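Local coordinates for nisin biosynthesis protein NisC (Lactococcus lactis subsp. lactis, PDB 2G0D) that catalyses the zinc-dependent cyclisation that forms the thioether (lanthionine) rings of the lantibiotic nisin, at residues H325-S328 with G329-E332; K306-E309 with S310-R314; C334-F337 with K338-L341; P38-I41 with L42-A45. All blocks are in the same frame, centred on the assembly; numbering follows the deposited sequence.

Interaction 1 of 4, residues H325-S328 with G329-E332; sequences HGYS and GLIE. With ZN (zinc ion), chain B.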
loop_
_atom_site.group_PDB
_atom_site.type_symbol
_atom_site.label_atom_id
_atom_site.label_comp_id
_atom_site.label_asym_id
_atom_site.label_seq_id
_atom_site.Cartn_x
_atom_site.Cartn_y
_atom_site.Cartn_z
ATOM N N HIS A 325 -2.617 -1.472 10.130
ATOM C CA HIS A 325 -3.979 -1.569 10.632
ATOM C C HIS A 325 -4.144 -0.767 11.924
ATOM O O HIS A 325 -4.876 -1.165 12.816
ATOM C CB HIS A 325 -4.419 -3.038 10.802
ATOM C CG HIS A 325 -3.346 -3.951 11.316
ATOM N ND1 HIS A 325 -2.513 -4.668 10.479
ATOM C CD2 HIS A 325 -2.980 -4.278 12.583
ATOM C CE1 HIS A 325 -1.691 -5.408 11.209
ATOM N NE2 HIS A 325 -1.956 -5.193 12.487
ATOM N N GLY A 326 -3.451 0.370 12.010
ATOM C CA GLY A 326 -3.571 1.266 13.148
ATOM C C GLY A 326 -4.023 2.661 12.734
ATOM O O GLY A 326 -4.378 2.920 11.581
ATOM N N TYR A 327 -3.993 3.566 13.694
ATOM C CA TYR A 327 -4.574 4.879 13.505
ATOM C C TYR A 327 -3.768 5.828 12.578
ATOM O O TYR A 327 -4.363 6.696 11.910
ATOM C CB TYR A 327 -4.849 5.512 14.886
ATOM C CG TYR A 327 -5.849 6.646 14.811
ATOM C CD1 TYR A 327 -7.124 6.441 14.311
ATOM C CD2 TYR A 327 -5.497 7.934 15.214
ATOM C CE1 TYR A 327 -8.058 7.488 14.239
ATOM C CE2 TYR A 327 -6.411 8.984 15.131
ATOM C CZ TYR A 327 -7.685 8.750 14.642
ATOM O OH TYR A 327 -8.573 9.796 14.551
ATOM N N SER A 328 -2.433 5.686 12.530
ATOM C CA SER A 328 -1.643 6.533 11.619
ATOM C C SER A 328 -2.019 6.291 10.150
ATOM O O SER A 328 -2.014 7.220 9.321
ATOM C CB SER A 328 -0.128 6.380 11.842
ATOM O OG SER A 328 0.252 7.020 13.057
ATOM N N GLY A 329 -2.383 5.049 9.820
ATOM C CA GLY A 329 -2.810 4.746 8.439
ATOM C C GLY A 329 -4.114 5.430 8.086
ATOM O O GLY A 329 -4.236 5.980 7.016
ATOM N N LEU A 330 -5.087 5.402 8.994
ATOM C CA LEU A 330 -6.383 6.120 8.832
ATOM C C LEU A 330 -6.151 7.613 8.639
ATOM O O LEU A 330 -6.679 8.245 7.729
ATOM C CB LEU A 330 -7.241 5.869 10.088
ATOM C CG LEU A 330 -8.244 4.695 10.002
ATOM C CD1 LEU A 330 -7.532 3.376 9.748
ATOM C CD2 LEU A 330 -9.179 4.594 11.228
ATOM N N ILE A 331 -5.333 8.184 9.514
ATOM C CA ILE A 331 -4.977 9.584 9.434
ATOM C C ILE A 331 -4.345 9.961 8.076
ATOM O O ILE A 331 -4.712 10.963 7.461
ATOM C CB ILE A 331 -4.097 9.985 10.678
ATOM C CG1 ILE A 331 -4.961 9.988 11.950
ATOM C CG2 ILE A 331 -3.427 11.354 10.515
ATOM C CD1 ILE A 331 -6.098 11.076 12.008
ATOM N N GLU A 332 -3.414 9.153 7.598
ATOM C CA GLU A 332 -2.758 9.450 6.343
ATOM C C GLU A 332 -3.682 9.382 5.126
ATOM O O GLU A 332 -3.482 10.111 4.126
ATOM C CB GLU A 332 -1.527 8.555 6.127
ATOM C CG GLU A 332 -0.655 9.098 4.988
ATOM C CD GLU A 332 0.095 10.381 5.359
ATOM O OE1 GLU A 332 0.237 10.642 6.573
ATOM O OE2 GLU A 332 0.572 11.120 4.448
HETATM ZN ZN ZN B . -2.637 -4.632 8.355
HETATM O O HOH W 1 -2.124 -6.691 7.856
#
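The amide of E332 bonds the carbonyl oxygen of S328, with N to O at 2.9 Å. One step earlier, I331 N reaches Y327 O at 3.0 Å, and the N-H points almost straight at the oxygen, at 171°. G326 occupies the N-cap position. Its O receives a weak bond from G329 N. The side-chain contact is between Y327 and I331. Y327 CG stands anti to the backbone N (chi1 -161°), which swings the ring along the helix toward I331. I331 CG1 sits over one face of the ring, 4.0 Å from its centroid and displaced toward the rim, in a CH-pi contact. I331 CD1 continues toward Y327 OH, at 3.8 Å. L330 CD2 approaches Y327 CD1 obliquely, at 4.1 Å. The polar ends turn elsewhere: S328 OG bonds Y321 O, and E332 forms a salt bridge with R396. Just ahead of the helix, H325 leads away from these contacts. Its ND1 binds the zinc ion at 2.1 Å, and a water is a further ligand at 2.2 Å from the metal. C278 and C324 complete the site. A buried helix start, one residue after the paired ligands C324 and H325, thus joins the alpha-toroid framework to the zinc site of this LanC-family cyclase.

Interaction 2 of 4, residues K306-E309 with S310-R314; sequences KILE and SAMQR
The last turns of helix 298-314, part of the alpha toroid, are tied together by regular i to i+4 bonds. M312 N to L308 O is the shortest of the four, at 2.8 Å. The L308 and M312 side chains run side by side in the same direction. L308 CD1 meets M312 CG at 4.2 Å on the buried side, where both residues also touch helix 327-341. M312 then bends at chi2 and chi3, carrying its sulfur and methyl away from L308. On a more open side, E309 and Q313 cross at a slant. Q313 NE2 comes to 4.0 Å from E309 CG, with the amide and carboxylate planes 40° apart. Both chains are extended beyond CG, and Q313 CG rests 3.4 Å from E309 O. R314 closes the helix. Its chain runs straight to CG and CD, then turns at chi3 (47°), which folds the guanidinium back over the preceding turn. S310 O lies over one face of that group, 3.5 Å above its plane. R314 NH1 donates to S310 OG at 2.9 Å, with the oxygen tilted from the guanidinium plane. R314 NH2 has a salt bridge with D275. A water at the guanidinium edge accepts from R314 NH2 at 2.8 Å and donates to I307 O at 2.6 Å; the same I307 O also receives A311 N.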
loop_
_atom_site.group_PDB
_atom_site.type_symbol
_atom_site.label_atom_id
_atom_site.label_comp_id
_atom_site.label_asym_id
_atom_site.label_seq_id
_atom_site.Cartn_x
_atom_site.Cartn_y
_atom_site.Cartn_z
ATOM N N LYS A 306 -17.999 9.601 2.676
ATOM C CA LYS A 306 -18.943 9.098 3.667
ATOM C C LYS A 306 -18.379 7.830 4.314
ATOM O O LYS A 306 -18.434 7.691 5.527
ATOM C CB LYS A 306 -20.326 8.840 3.027
ATOM C CG LYS A 306 -21.082 10.112 2.606
ATOM C CD LYS A 306 -22.539 9.783 2.277
ATOM C CE LYS A 306 -23.293 10.916 1.599
ATOM N NZ LYS A 306 -22.901 12.293 2.029
ATOM N N ILE A 307 -17.825 6.935 3.495
ATOM C CA ILE A 307 -17.197 5.695 3.961
ATOM C C ILE A 307 -16.040 5.983 4.934
ATOM O O ILE A 307 -15.932 5.348 5.979
ATOM C CB ILE A 307 -16.619 4.854 2.793
ATOM C CG1 ILE A 307 -17.730 4.347 1.859
ATOM C CG2 ILE A 307 -15.821 3.629 3.332
ATOM C CD1 ILE A 307 -17.153 3.706 0.562
ATOM N N LEU A 308 -15.171 6.933 4.585
ATOM C CA LEU A 308 -14.007 7.195 5.418
ATOM C C LEU A 308 -14.469 7.870 6.709
ATOM O O LEU A 308 -13.957 7.590 7.789
ATOM C CB LEU A 308 -12.977 8.077 4.689
ATOM C CG LEU A 308 -11.715 8.445 5.506
ATOM C CD1 LEU A 308 -11.007 7.187 6.042
ATOM C CD2 LEU A 308 -10.761 9.322 4.694
ATOM N N GLU A 309 -15.437 8.763 6.570
ATOM C CA GLU A 309 -15.928 9.553 7.695
ATOM C C GLU A 309 -16.574 8.627 8.727
ATOM O O GLU A 309 -16.358 8.794 9.926
ATOM C CB GLU A 309 -16.891 10.631 7.203
ATOM C CG GLU A 309 -17.096 11.750 8.165
ATOM C CD GLU A 309 -18.002 12.870 7.620
ATOM O OE1 GLU A 309 -18.662 12.699 6.552
ATOM O OE2 GLU A 309 -18.030 13.933 8.278
ATOM N N SER A 310 -17.305 7.628 8.237
ATOM C CA SER A 310 -17.906 6.594 9.071
ATOM C C SER A 310 -16.855 5.861 9.865
ATOM O O SER A 310 -17.051 5.585 11.046
ATOM C CB SER A 310 -18.650 5.566 8.214
ATOM O OG SER A 310 -19.511 4.798 9.018
ATOM N N ALA A 311 -15.758 5.520 9.202
ATOM C CA ALA A 311 -14.649 4.805 9.833
ATOM C C ALA A 311 -13.889 5.672 10.832
ATOM O O ALA A 311 -13.494 5.194 11.877
ATOM C CB ALA A 311 -13.710 4.264 8.784
ATOM N N MET A 312 -13.706 6.949 10.524
ATOM C CA MET A 312 -13.073 7.873 11.463
ATOM C C MET A 312 -13.903 8.014 12.740
ATOM O O MET A 312 -13.377 7.912 13.845
ATOM C CB MET A 312 -12.816 9.230 10.801
ATOM C CG MET A 312 -11.781 9.182 9.640
ATOM S SD MET A 312 -10.241 8.313 10.063
ATOM C CE MET A 312 -9.661 9.304 11.457
ATOM N N GLN A 313 -15.206 8.196 12.579
ATOM C CA GLN A 313 -16.126 8.241 13.703
ATOM C C GLN A 313 -16.051 6.978 14.549
ATOM O O GLN A 313 -16.116 7.071 15.771
ATOM C CB GLN A 313 -17.565 8.463 13.218
ATOM C CG GLN A 313 -17.852 9.890 12.745
ATOM C CD GLN A 313 -19.115 10.002 11.881
ATOM O OE1 GLN A 313 -19.823 9.012 11.673
ATOM N NE2 GLN A 313 -19.392 11.207 11.366
ATOM N N ARG A 314 -15.904 5.826 13.885
ATOM C CA ARG A 314 -16.052 4.485 14.502
ATOM C C ARG A 314 -14.739 3.873 15.045
ATOM O O ARG A 314 -14.689 3.417 16.182
ATOM C CB ARG A 314 -16.705 3.532 13.480
ATOM C CG ARG A 314 -17.070 2.126 13.980
ATOM C CD ARG A 314 -17.682 1.278 12.871
ATOM N NE ARG A 314 -16.886 1.382 11.641
ATOM C CZ ARG A 314 -17.315 1.935 10.502
ATOM N NH1 ARG A 314 -18.563 2.406 10.375
ATOM N NH2 ARG A 314 -16.502 1.984 9.482
HETATM O O HOH W 2 -16.395 2.880 6.799
#

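Interaction 3 of 4, residues C334-F337 with K338-L341; sequences CSLF and KRLL
C334 opens the segment through its backbone, with C334 O accepting K338 N at 3.0 Å. S335 is gripped twice by R339. S335 O takes R339 N at 3.0 Å, and S335 OG takes R339 NH1 at 3.3 Å, with an N-H...O angle of 150°. The arginine chain bends at chi2 and chi3, and the bend at chi3 (50°) brings the guanidinium back along the helix, with S335 O over one of its faces. This holds the group close to the backbone. R339 NE has a stronger partner in D403, through a salt bridge that probably offsets the nearby like charge of R396. At L336 the side chain crosses R339 at about a right angle, and R339 NH2 lies 3.6 Å from L336 CB. L336 CD2 also meets L340 CD1 at 4.1 Å, alongside the backbone bond from L340 N to L336 O. F337 comes last. F337 O receives L341 N at 2.9 Å and a weak second bond from L340 N. The ring and the L341 side chain point the same way, with L341 CD1 beside F337 CD2 at 4.1 Å. K338 turns outward to a salt bridge with D347. Helix 327-341 is packed against its neighbours here: L336 and F337 face helix 281-294, C334 and F337 face helix 298-314, and C334 and S335 touch helix 347-355.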
loop_
_atom_site.group_PDB
_atom_site.type_symbol
_atom_site.label_atom_id
_atom_site.label_comp_id
_atom_site.label_asym_id
_atom_site.label_seq_id
_atom_site.Cartn_x
_atom_site.Cartn_y
_atom_site.Cartn_z
ATOM N N CYS A 334 -6.961 10.170 5.414
ATOM C CA CYS A 334 -7.681 11.446 5.526
ATOM C C CYS A 334 -6.871 12.594 4.934
ATOM O O CYS A 334 -7.419 13.503 4.316
ATOM C CB CYS A 334 -7.980 11.793 6.983
ATOM S SG CYS A 334 -9.080 10.639 7.827
ATOM N N SER A 335 -5.567 12.568 5.153
ATOM C CA SER A 335 -4.727 13.641 4.685
ATOM C C SER A 335 -4.682 13.619 3.136
ATOM O O SER A 335 -4.645 14.678 2.477
ATOM C CB SER A 335 -3.341 13.496 5.301
ATOM O OG SER A 335 -2.517 14.555 4.894
ATOM N N LEU A 336 -4.693 12.413 2.575
ATOM C CA LEU A 336 -4.790 12.265 1.130
ATOM C C LEU A 336 -6.131 12.754 0.562
ATOM O O LEU A 336 -6.134 13.508 -0.412
ATOM C CB LEU A 336 -4.463 10.837 0.647
ATOM C CG LEU A 336 -4.757 10.870 -0.851
ATOM C CD1 LEU A 336 -3.530 11.206 -1.709
ATOM C CD2 LEU A 336 -5.479 9.647 -1.333
ATOM N N PHE A 337 -7.252 12.344 1.158
ATOM C CA PHE A 337 -8.563 12.939 0.816
ATOM C C PHE A 337 -8.567 14.471 0.796
ATOM O O PHE A 337 -9.061 15.087 -0.154
ATOM C CB PHE A 337 -9.643 12.468 1.771
ATOM C CG PHE A 337 -10.305 11.201 1.367
ATOM C CD1 PHE A 337 -9.624 9.977 1.431
ATOM C CD2 PHE A 337 -11.638 11.215 0.932
ATOM C CE1 PHE A 337 -10.263 8.793 1.054
ATOM C CE2 PHE A 337 -12.279 10.045 0.564
ATOM C CZ PHE A 337 -11.602 8.829 0.632
ATOM N N LYS A 338 -8.019 15.084 1.850
ATOM C CA LYS A 338 -7.987 16.545 1.970
ATOM C C LYS A 338 -7.153 17.183 0.851
ATOM O O LYS A 338 -7.572 18.154 0.242
ATOM C CB LYS A 338 -7.435 16.949 3.340
ATOM C CG LYS A 338 -7.499 18.438 3.604
ATOM C CD LYS A 338 -6.809 18.820 4.890
ATOM C CE LYS A 338 -6.886 20.326 5.099
ATOM N NZ LYS A 338 -8.275 20.758 5.433
ATOM N N ARG A 339 -5.971 16.616 0.602
ATOM C CA ARG A 339 -5.091 17.012 -0.491
ATOM C C ARG A 339 -5.788 16.967 -1.870
ATOM O O ARG A 339 -5.601 17.874 -2.670
ATOM C CB ARG A 339 -3.851 16.096 -0.517
ATOM C CG ARG A 339 -2.696 16.590 -1.416
ATOM C CD ARG A 339 -1.313 16.242 -0.802
ATOM N NE ARG A 339 -1.367 14.857 -0.466
ATOM C CZ ARG A 339 -1.459 14.352 0.759
ATOM N NH1 ARG A 339 -1.411 15.104 1.856
ATOM N NH2 ARG A 339 -1.591 13.056 0.858
ATOM N N LEU A 340 -6.558 15.912 -2.160
ATOM C CA LEU A 340 -7.156 15.787 -3.507
ATOM C C LEU A 340 -8.487 16.555 -3.663
ATOM O O LEU A 340 -8.763 17.102 -4.725
ATOM C CB LEU A 340 -7.323 14.321 -3.926
ATOM C CG LEU A 340 -6.049 13.452 -4.054
ATOM C CD1 LEU A 340 -6.392 12.039 -4.492
ATOM C CD2 LEU A 340 -5.005 14.071 -4.982
ATOM N N LEU A 341 -9.267 16.619 -2.584
ATOM C CA LEU A 341 -10.641 17.141 -2.602
ATOM C C LEU A 341 -10.790 18.504 -1.924
ATOM O O LEU A 341 -11.805 19.191 -2.095
ATOM C CB LEU A 341 -11.590 16.115 -1.958
ATOM C CG LEU A 341 -11.604 14.701 -2.583
ATOM C CD1 LEU A 341 -12.737 13.845 -2.003
ATOM C CD2 LEU A 341 -11.765 14.767 -4.080
#

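Interaction 4 of 4, residues P38-I41 with L42-A45; sequences PGII and LMLA
The only flat groups here are the backbone peptides; those of I40 and L44 are joined by a bond from L44 N to I40 O at 3.1 Å. A45 N reaches I41 O at 3.0 Å. The earlier pairs follow the same pattern: L42 N bonds P38 O and M43 N bonds G39 O, each at 3.1 Å. These four bonds run through helix 37-45, a short helix of the alpha-toroid fold of the LanC family. The segment is buried on several sides. M43 and I40 touch helix 376-387, while I40, M43 and L44 touch helix 3-20. I41 and L44 pack on helix 53-74, both touching I60. Within the helix the side chains meet lightly. I40 CG2 lies 4.3 Å from L44 CD1, and M43 CE is 4.4 Å from the same methyl of I40. M43 has CG anti to its amide nitrogen (chi1 168°) and bends only at chi3, which curls the terminal methyl back toward I40. Closer approaches are of carbon to carbonyl oxygen. L42 CG rests 3.5 Å from P38 O, and A45 CB is 3.2 Å from I41 O. Farther out, L42 and A45 both touch T393 in a loop, and L42 also touches W395.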
loop_
_atom_site.group_PDB
_atom_site.type_symbol
_atom_site.label_atom_id
_atom_site.label_comp_id
_atom_site.label_asym_id
_atom_site.label_seq_id
_atom_site.Cartn_x
_atom_site.Cartn_y
_atom_site.Cartn_z
ATOM N N PRO A 38 14.904 -0.005 3.637
ATOM C CA PRO A 38 14.129 0.869 2.765
ATOM C C PRO A 38 13.125 1.788 3.505
ATOM O O PRO A 38 13.028 2.976 3.166
ATOM C CB PRO A 38 13.418 -0.131 1.839
ATOM C CG PRO A 38 14.427 -1.276 1.738
ATOM C CD PRO A 38 14.884 -1.414 3.165
ATOM N N GLY A 39 12.396 1.261 4.493
ATOM C CA GLY A 39 11.485 2.098 5.331
ATOM C C GLY A 39 12.238 3.144 6.145
ATOM O O GLY A 39 11.808 4.297 6.271
ATOM N N ILE A 40 13.412 2.758 6.645
ATOM C CA ILE A 40 14.260 3.669 7.394
ATOM C C ILE A 40 14.821 4.803 6.523
ATOM O O ILE A 40 14.806 5.968 6.940
ATOM C CB ILE A 40 15.426 2.911 8.076
ATOM C CG1 ILE A 40 14.887 1.746 8.916
ATOM C CG2 ILE A 40 16.234 3.845 8.950
ATOM C CD1 ILE A 40 13.760 2.099 9.909
ATOM N N ILE A 41 15.320 4.446 5.333
ATOM C CA ILE A 41 15.788 5.399 4.336
ATOM C C ILE A 41 14.676 6.407 4.017
ATOM O O ILE A 41 14.948 7.597 3.963
ATOM C CB ILE A 41 16.248 4.665 3.032
ATOM C CG1 ILE A 41 17.569 3.899 3.282
ATOM C CG2 ILE A 41 16.399 5.631 1.873
ATOM C CD1 ILE A 41 17.882 2.792 2.222
ATOM N N LEU A 42 13.433 5.940 3.837
ATOM C CA LEU A 42 12.296 6.866 3.558
ATOM C C LEU A 42 12.024 7.855 4.673
ATOM O O LEU A 42 11.887 9.053 4.422
ATOM C CB LEU A 42 11.013 6.134 3.161
ATOM C CG LEU A 42 11.118 5.493 1.770
ATOM C CD1 LEU A 42 10.003 4.490 1.524
ATOM C CD2 LEU A 42 11.123 6.585 0.672
ATOM N N MET A 43 12.002 7.361 5.905
ATOM C CA MET A 43 11.755 8.212 7.063
ATOM C C MET A 43 12.818 9.305 7.196
ATOM O O MET A 43 12.489 10.451 7.436
ATOM C CB MET A 43 11.692 7.385 8.340
ATOM C CG MET A 43 11.737 8.271 9.605
ATOM S SD MET A 43 12.262 7.410 11.080
ATOM C CE MET A 43 13.998 7.217 10.755
ATOM N N LEU A 44 14.081 8.938 7.039
ATOM C CA LEU A 44 15.210 9.870 7.197
ATOM C C LEU A 44 15.253 10.883 6.061
ATOM O O LEU A 44 15.585 12.051 6.271
ATOM C CB LEU A 44 16.545 9.106 7.245
ATOM C CG LEU A 44 16.958 8.305 8.487
ATOM C CD1 LEU A 44 18.272 7.549 8.240
ATOM C CD2 LEU A 44 17.109 9.188 9.700
ATOM N N ALA A 45 14.910 10.409 4.858
ATOM C CA ALA A 45 14.963 11.221 3.651
ATOM C C ALA A 45 13.950 12.329 3.708
ATOM O O ALA A 45 14.189 13.417 3.218
ATOM C CB ALA A 45 14.756 10.360 2.417
#

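How the interactions relate
Along the chain the order is interaction 4, 2, 1, 3. Interactions 1 and 3 adjoin on helix 327-341, with centres 14 Å apart. Interaction 2 lies on the preceding helix, 298-314, with centres 12 Å from interaction 1 and 14 Å from interaction 3. It touches both: M312 packs against Y327 and L330 of interaction 1 and C334 of interaction 3, and L308 meets F337. Interaction 4, on helix 37-45, stands apart, with centres 18 to 30 Å from the others. Helix 376-387 touches both interactions 1 and 4. The contacts thus sample two regions of one helical toroid, and interaction 1 alone includes a zinc ligand.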